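Local coordinates for protein salicylaldehyde dehydrogenase NahF (Pseudomonas putida, PDB 4JZ6) that probably oxidises salicylaldehyde to salicylate with NAD+ as the electron acceptor, a step in the breakdown of naphthalene, at residues S79-L84 with P179-N184; A172-A177 with G472-R477. One frame throughout, in Å; residues are numbered along the deposited sequence.

Interaction 1. Residues S79-L84 with P179-N184; sequences SERRRL and PLVCGN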
loop_
_atom_site.group_PDB
_atom_site.type_symbol
_atom_site.label_atom_id
_atom_site.label_comp_id
_atom_site.label_asym_id
_atom_site.label_seq_id
_atom_site.Cartn_x
_atom_site.Cartn_y
_atom_site.Cartn_z
ATOM N N SER A 79 9.712 -18.234 18.931
ATOM C CA SER A 79 9.312 -19.531 19.466
ATOM C C SER A 79 7.983 -19.434 20.206
ATOM O O SER A 79 7.082 -20.244 19.998
ATOM C CB SER A 79 10.395 -20.089 20.382
ATOM O OG SER A 79 11.462 -20.629 19.621
ATOM N N GLU A 80 7.865 -18.425 21.058
ATOM C CA GLU A 80 6.657 -18.226 21.842
ATOM C C GLU A 80 5.466 -17.826 20.972
ATOM O O GLU A 80 4.348 -18.290 21.195
ATOM C CB GLU A 80 6.907 -17.193 22.944
ATOM C CG GLU A 80 5.728 -16.947 23.865
ATOM C CD GLU A 80 5.365 -18.156 24.703
ATOM O OE1 GLU A 80 6.082 -19.183 24.645
ATOM O OE2 GLU A 80 4.349 -18.087 25.430
ATOM N N ARG A 81 5.706 -16.972 19.980
ATOM C CA ARG A 81 4.650 -16.575 19.052
ATOM C C ARG A 81 4.094 -17.784 18.300
ATOM O O ARG A 81 2.879 -17.963 18.197
ATOM C CB ARG A 81 5.145 -15.501 18.078
ATOM C CG ARG A 81 4.808 -14.078 18.525
ATOM C CD ARG A 81 5.328 -13.011 17.575
ATOM N NE ARG A 81 6.752 -12.750 17.765
ATOM C CZ ARG A 81 7.688 -12.974 16.845
ATOM N NH1 ARG A 81 7.359 -13.459 15.653
ATOM N NH2 ARG A 81 8.962 -12.702 17.114
ATOM N N ARG A 82 4.991 -18.622 17.794
ATOM C CA ARG A 82 4.585 -19.825 17.086
ATOM C C ARG A 82 3.775 -20.761 17.991
ATOM O O ARG A 82 2.735 -21.286 17.582
ATOM C CB ARG A 82 5.807 -20.546 16.515
ATOM C CG ARG A 82 5.505 -21.895 15.878
ATOM C CD ARG A 82 6.757 -22.493 15.264
ATOM N NE ARG A 82 7.179 -21.742 14.086
ATOM C CZ ARG A 82 8.425 -21.702 13.617
ATOM N NH1 ARG A 82 9.399 -22.364 14.226
ATOM N NH2 ARG A 82 8.694 -20.993 12.534
ATOM N N ARG A 83 4.251 -20.958 19.218
ATOM C CA ARG A 83 3.589 -21.857 20.159
ATOM C C ARG A 83 2.164 -21.382 20.430
ATOM O O ARG A 83 1.210 -22.160 20.381
ATOM C CB ARG A 83 4.363 -21.915 21.477
ATOM C CG ARG A 83 4.178 -23.211 22.244
ATOM C CD ARG A 83 4.273 -23.000 23.748
ATOM N NE ARG A 83 3.036 -22.438 24.285
ATOM C CZ ARG A 83 2.976 -21.342 25.035
ATOM N NH1 ARG A 83 4.089 -20.701 25.348
ATOM N NH2 ARG A 83 1.807 -20.894 25.480
ATOM N N LEU A 84 2.041 -20.088 20.705
ATOM C CA LEU A 84 0.762 -19.466 21.013
ATOM C C LEU A 84 -0.229 -19.578 19.861
ATOM O O LEU A 84 -1.380 -19.965 20.063
ATOM C CB LEU A 84 0.975 -18.002 21.403
ATOM C CG LEU A 84 1.568 -17.797 22.799
ATOM C CD1 LEU A 84 2.161 -16.410 22.950
ATOM C CD2 LEU A 84 0.490 -18.034 23.833
ATOM N N PRO A 179 -1.351 -10.325 11.872
ATOM C CA PRO A 179 -0.765 -9.218 12.639
ATOM C C PRO A 179 -0.123 -9.680 13.952
ATOM O O PRO A 179 0.867 -9.091 14.389
ATOM C CB PRO A 179 -1.970 -8.316 12.919
ATOM C CG PRO A 179 -2.908 -8.587 11.777
ATOM C CD PRO A 179 -2.765 -10.066 11.534
ATOM N N LEU A 180 -0.663 -10.727 14.565
ATOM C CA LEU A 180 -0.060 -11.266 15.785
ATOM C C LEU A 180 1.354 -11.818 15.563
ATOM O O LEU A 180 2.295 -11.410 16.248
ATOM C CB LEU A 180 -0.955 -12.321 16.439
ATOM C CG LEU A 180 -2.250 -11.800 17.072
ATOM C CD1 LEU A 180 -2.768 -12.758 18.137
ATOM C CD2 LEU A 180 -2.046 -10.409 17.641
ATOM N N VAL A 181 1.507 -12.730 14.609
ATOM C CA VAL A 181 2.814 -13.331 14.362
ATOM C C VAL A 181 3.858 -12.292 13.928
ATOM O O VAL A 181 5.061 -12.506 14.077
ATOM C CB VAL A 181 2.741 -14.484 13.338
ATOM C CG1 VAL A 181 2.437 -13.956 11.941
ATOM C CG2 VAL A 181 4.028 -15.295 13.360
ATOM N N CYS A 182 3.396 -11.158 13.411
ATOM C CA CYS A 182 4.302 -10.079 13.028
ATOM C C CYS A 182 4.627 -9.166 14.213
ATOM O O CYS A 182 5.323 -8.157 14.076
ATOM C CB CYS A 182 3.739 -9.296 11.842
ATOM S SG CYS A 182 3.807 -10.231 10.281
ATOM N N GLY A 183 4.125 -9.544 15.383
ATOM C CA GLY A 183 4.469 -8.870 16.621
ATOM C C GLY A 183 3.580 -7.683 16.916
ATOM O O GLY A 183 3.888 -6.867 17.783
ATOM N N ASN A 184 2.471 -7.579 16.191
ATOM C CA ASN A 184 1.544 -6.474 16.405
ATOM C C ASN A 184 0.411 -6.856 17.341
ATOM O O ASN A 184 0.171 -8.042 17.586
ATOM C CB ASN A 184 0.984 -5.986 15.076
ATOM C CG ASN A 184 2.074 -5.663 14.085
ATOM O OD1 ASN A 184 2.716 -4.622 14.183
ATOM N ND2 ASN A 184 2.300 -6.560 13.135
#
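Arg81 reaches from the helix of residues 79-84 to the C-terminal end of the helix that runs into 179-184, and its side chain carries nearly the whole contact. The two backbones are closest at Arg81 and Val181, whose CA atoms lie 6.0 Å apart. The chain is extended about CB-CG, with CD anti to CA (chi2 179°), and the bend at chi3 (-79°) brings NH1 beside Val181 O at the helix end. NH1 gives a weak hydrogen bond to Val181 O, 2.9 Å long but poorly aligned, with an N-H...O angle of 127°; the carbonyl meets the guanidinium obliquely. Behind it, CD packs against the same turn, 3.5 Å from Val181 O and 3.7 Å from Leu180 O. Val181 CG2 lies only at the margin, 4.4 Å from Arg81 NH1. Gly183, at positive phi, closes the helix in a Schellman motif, its N bonded to Leu180 O at 2.8 Å. The other end of the guanidinium is held by NH2, which bonds to Val76 O, while Trp73 of helix 56-73 touches the Arg81 side chain. A cation thus meets the carbonyl end of a helix, where the helix dipole would probably favour it, and one guanidinium bridges two pieces of backbone without a carboxylate partner across the contact.

Interaction 2. Residues A172-A177 with G472-R477; sequences AARAIA and GRFDGR. With EDO (1,2-ethanediol), chain K.
The ring of Phe474 takes the aliphatic part of Arg174 over one face, with CG above the ring centre in a CH-pi contact, and the Arg174 guanidinium in turn has Phe474 CD2 over one of its own faces, 3.3 Å from the plane and offset toward the rim. The two planes are 20° apart, so the guanidinium lies nearly parallel to the ring, above and outward of its CD2 rim, with Arg174 NE 3.4 Å from Phe474 CD2. Bends at chi2 (-133°) and chi3 (-85°) fold the arginine over the aromatic face in this way. Ala175 approaches the ring obliquely, its CA 4.0 Å from Phe474 CE1 and its CB 4.2 Å from CZ. At the polar end, Arg174 NH2 donates to a water at 2.9 Å, and that water donates to Asp475 OD2 at 3.0 Å, joining the opposite charges indirectly. Asp475 is itself fixed by Tyr178 and Asn457. Farther along the loop, 1,2-ethanediol, probably from the crystallisation liquor, lies over one face of the Arg473 guanidinium, C1 3.8 Å from CZ, and accepts a hydrogen bond from Gly472 N. The loop of 472-477 follows strand 470-471, which pairs antiparallel with strand 264-267; Phe474 packs on Leu265 and the predicted active-site Glu267 of that strand and on Asn242 of strand 240-244, while helix 170-181 presents Arg174 and Ala175 to the Phe474 ring and turns Ala173 and Ala177 toward helix 111-130.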
loop_
_atom_site.group_PDB
_atom_site.type_symbol
_atom_site.label_atom_id
_atom_site.label_comp_id
_atom_site.label_asym_id
_atom_site.label_seq_id
_atom_site.Cartn_x
_atom_site.Cartn_y
_atom_site.Cartn_z
ATOM N N ALA A 172 -11.937 -13.214 10.094
ATOM C CA ALA A 172 -11.454 -12.728 11.374
ATOM C C ALA A 172 -10.067 -13.298 11.634
ATOM O O ALA A 172 -9.138 -12.562 11.971
ATOM C CB ALA A 172 -12.419 -13.121 12.501
ATOM N N ALA A 173 -9.940 -14.614 11.469
ATOM C CA ALA A 173 -8.695 -15.325 11.750
ATOM C C ALA A 173 -7.506 -14.702 11.036
ATOM O O ALA A 173 -6.482 -14.414 11.654
ATOM C CB ALA A 173 -8.829 -16.784 11.367
ATOM N N ARG A 174 -7.662 -14.488 9.734
ATOM C CA ARG A 174 -6.633 -13.870 8.914
ATOM C C ARG A 174 -6.253 -12.485 9.464
ATOM O O ARG A 174 -5.076 -12.121 9.485
ATOM C CB ARG A 174 -7.093 -13.803 7.444
ATOM C CG ARG A 174 -7.470 -12.410 6.946
ATOM C CD ARG A 174 -8.788 -12.351 6.193
ATOM N NE ARG A 174 -8.676 -12.677 4.775
ATOM C CZ ARG A 174 -9.305 -12.017 3.802
ATOM N NH1 ARG A 174 -10.084 -10.976 4.080
ATOM N NH2 ARG A 174 -9.156 -12.399 2.545
ATOM N N ALA A 175 -7.246 -11.736 9.948
ATOM C CA ALA A 175 -7.028 -10.365 10.401
ATOM C C ALA A 175 -6.489 -10.307 11.831
ATOM O O ALA A 175 -6.286 -9.226 12.391
ATOM C CB ALA A 175 -8.310 -9.561 10.281
ATOM N N ILE A 176 -6.257 -11.475 12.421
ATOM C CA ILE A 176 -5.696 -11.555 13.762
ATOM C C ILE A 176 -4.375 -12.309 13.726
ATOM O O ILE A 176 -3.341 -11.785 14.143
ATOM C CB ILE A 176 -6.656 -12.280 14.725
ATOM C CG1 ILE A 176 -7.979 -11.518 14.816
ATOM C CG2 ILE A 176 -6.023 -12.449 16.098
ATOM C CD1 ILE A 176 -9.042 -12.223 15.617
ATOM N N ALA A 177 -4.424 -13.534 13.211
ATOM C CA ALA A 177 -3.261 -14.419 13.182
ATOM C C ALA A 177 -2.037 -13.735 12.612
ATOM O O ALA A 177 -0.963 -13.756 13.218
ATOM C CB ALA A 177 -3.566 -15.678 12.381
ATOM N N GLY A 472 -3.252 -4.571 -1.484
ATOM C CA GLY A 472 -2.721 -5.263 -0.327
ATOM C C GLY A 472 -3.058 -6.734 -0.419
ATOM O O GLY A 472 -3.689 -7.167 -1.383
ATOM N N ARG A 473 -2.659 -7.510 0.582
ATOM C CA ARG A 473 -2.809 -8.953 0.475
ATOM C C ARG A 473 -2.777 -9.696 1.820
ATOM O O ARG A 473 -1.898 -9.463 2.651
ATOM C CB ARG A 473 -1.725 -9.503 -0.462
ATOM C CG ARG A 473 -2.221 -10.551 -1.443
ATOM C CD ARG A 473 -2.165 -10.061 -2.888
ATOM N NE ARG A 473 -3.169 -9.043 -3.178
ATOM C CZ ARG A 473 -3.482 -8.615 -4.400
ATOM N NH1 ARG A 473 -4.407 -7.678 -4.556
ATOM N NH2 ARG A 473 -2.881 -9.123 -5.466
ATOM N N PHE A 474 -3.750 -10.582 2.027
ATOM C CA PHE A 474 -3.684 -11.544 3.125
ATOM C C PHE A 474 -3.095 -12.854 2.594
ATOM O O PHE A 474 -3.003 -13.043 1.376
ATOM C CB PHE A 474 -5.071 -11.807 3.722
ATOM C CG PHE A 474 -5.516 -10.785 4.730
ATOM C CD1 PHE A 474 -4.875 -10.669 5.954
ATOM C CD2 PHE A 474 -6.605 -9.962 4.468
ATOM C CE1 PHE A 474 -5.301 -9.734 6.895
ATOM C CE2 PHE A 474 -7.030 -9.029 5.398
ATOM C CZ PHE A 474 -6.375 -8.914 6.616
ATOM N N ASP A 475 -2.691 -13.740 3.506
ATOM C CA ASP A 475 -2.136 -15.064 3.166
ATOM C C ASP A 475 -0.824 -15.021 2.376
ATOM O O ASP A 475 -0.410 -13.965 1.889
ATOM C CB ASP A 475 -3.165 -15.924 2.433
ATOM C CG ASP A 475 -4.412 -16.138 3.242
ATOM O OD1 ASP A 475 -4.281 -16.425 4.451
ATOM O OD2 ASP A 475 -5.521 -16.009 2.677
ATOM N N GLY A 476 -0.173 -16.176 2.257
ATOM C CA GLY A 476 1.090 -16.268 1.540
ATOM C C GLY A 476 2.206 -15.482 2.204
ATOM O O GLY A 476 2.042 -14.959 3.304
ATOM N N ARG A 477 3.351 -15.391 1.544
ATOM C CA ARG A 477 4.445 -14.609 2.092
ATOM C C ARG A 477 4.136 -13.113 2.004
ATOM O O ARG A 477 4.657 -12.317 2.785
ATOM C CB ARG A 477 5.750 -14.924 1.370
ATOM C CG ARG A 477 6.236 -16.358 1.509
ATOM C CD ARG A 477 7.495 -16.553 0.660
ATOM N NE ARG A 477 8.098 -17.879 0.789
ATOM C CZ ARG A 477 9.080 -18.323 0.009
ATOM N NH1 ARG A 477 9.556 -17.545 -0.960
ATOM N NH2 ARG A 477 9.583 -19.540 0.184
HETATM C C1 EDO K . -0.702 -6.105 -3.937
HETATM O O1 EDO K . -1.422 -4.861 -3.895
HETATM C C2 EDO K . 0.243 -6.209 -2.741
HETATM O O2 EDO K . 1.205 -7.256 -2.939
HETATM O O HOH W 1 -8.319 -15.150 3.165
#

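Helix 170-181 supplies one partner to each contact: its middle holds the arginine and alanine of interaction 2, and its C-terminal end receives Arg81 in interaction 1. The centres are 13 Å apart, and the two sets of residues touch where Pro179 CD packs on Arg174 O at 3.7 Å. Interaction 2 belongs to the catalytic region: the side chain of Phe474 comes within about 3 Å of that of the predicted active-site Glu267, and that of Arg174 within about 4 Å of bound salicylaldehyde. Interaction 1 lies away from these sites and joins the same helix to helix 78-94. A single helix therefore connects the substrate region with that more distant helix.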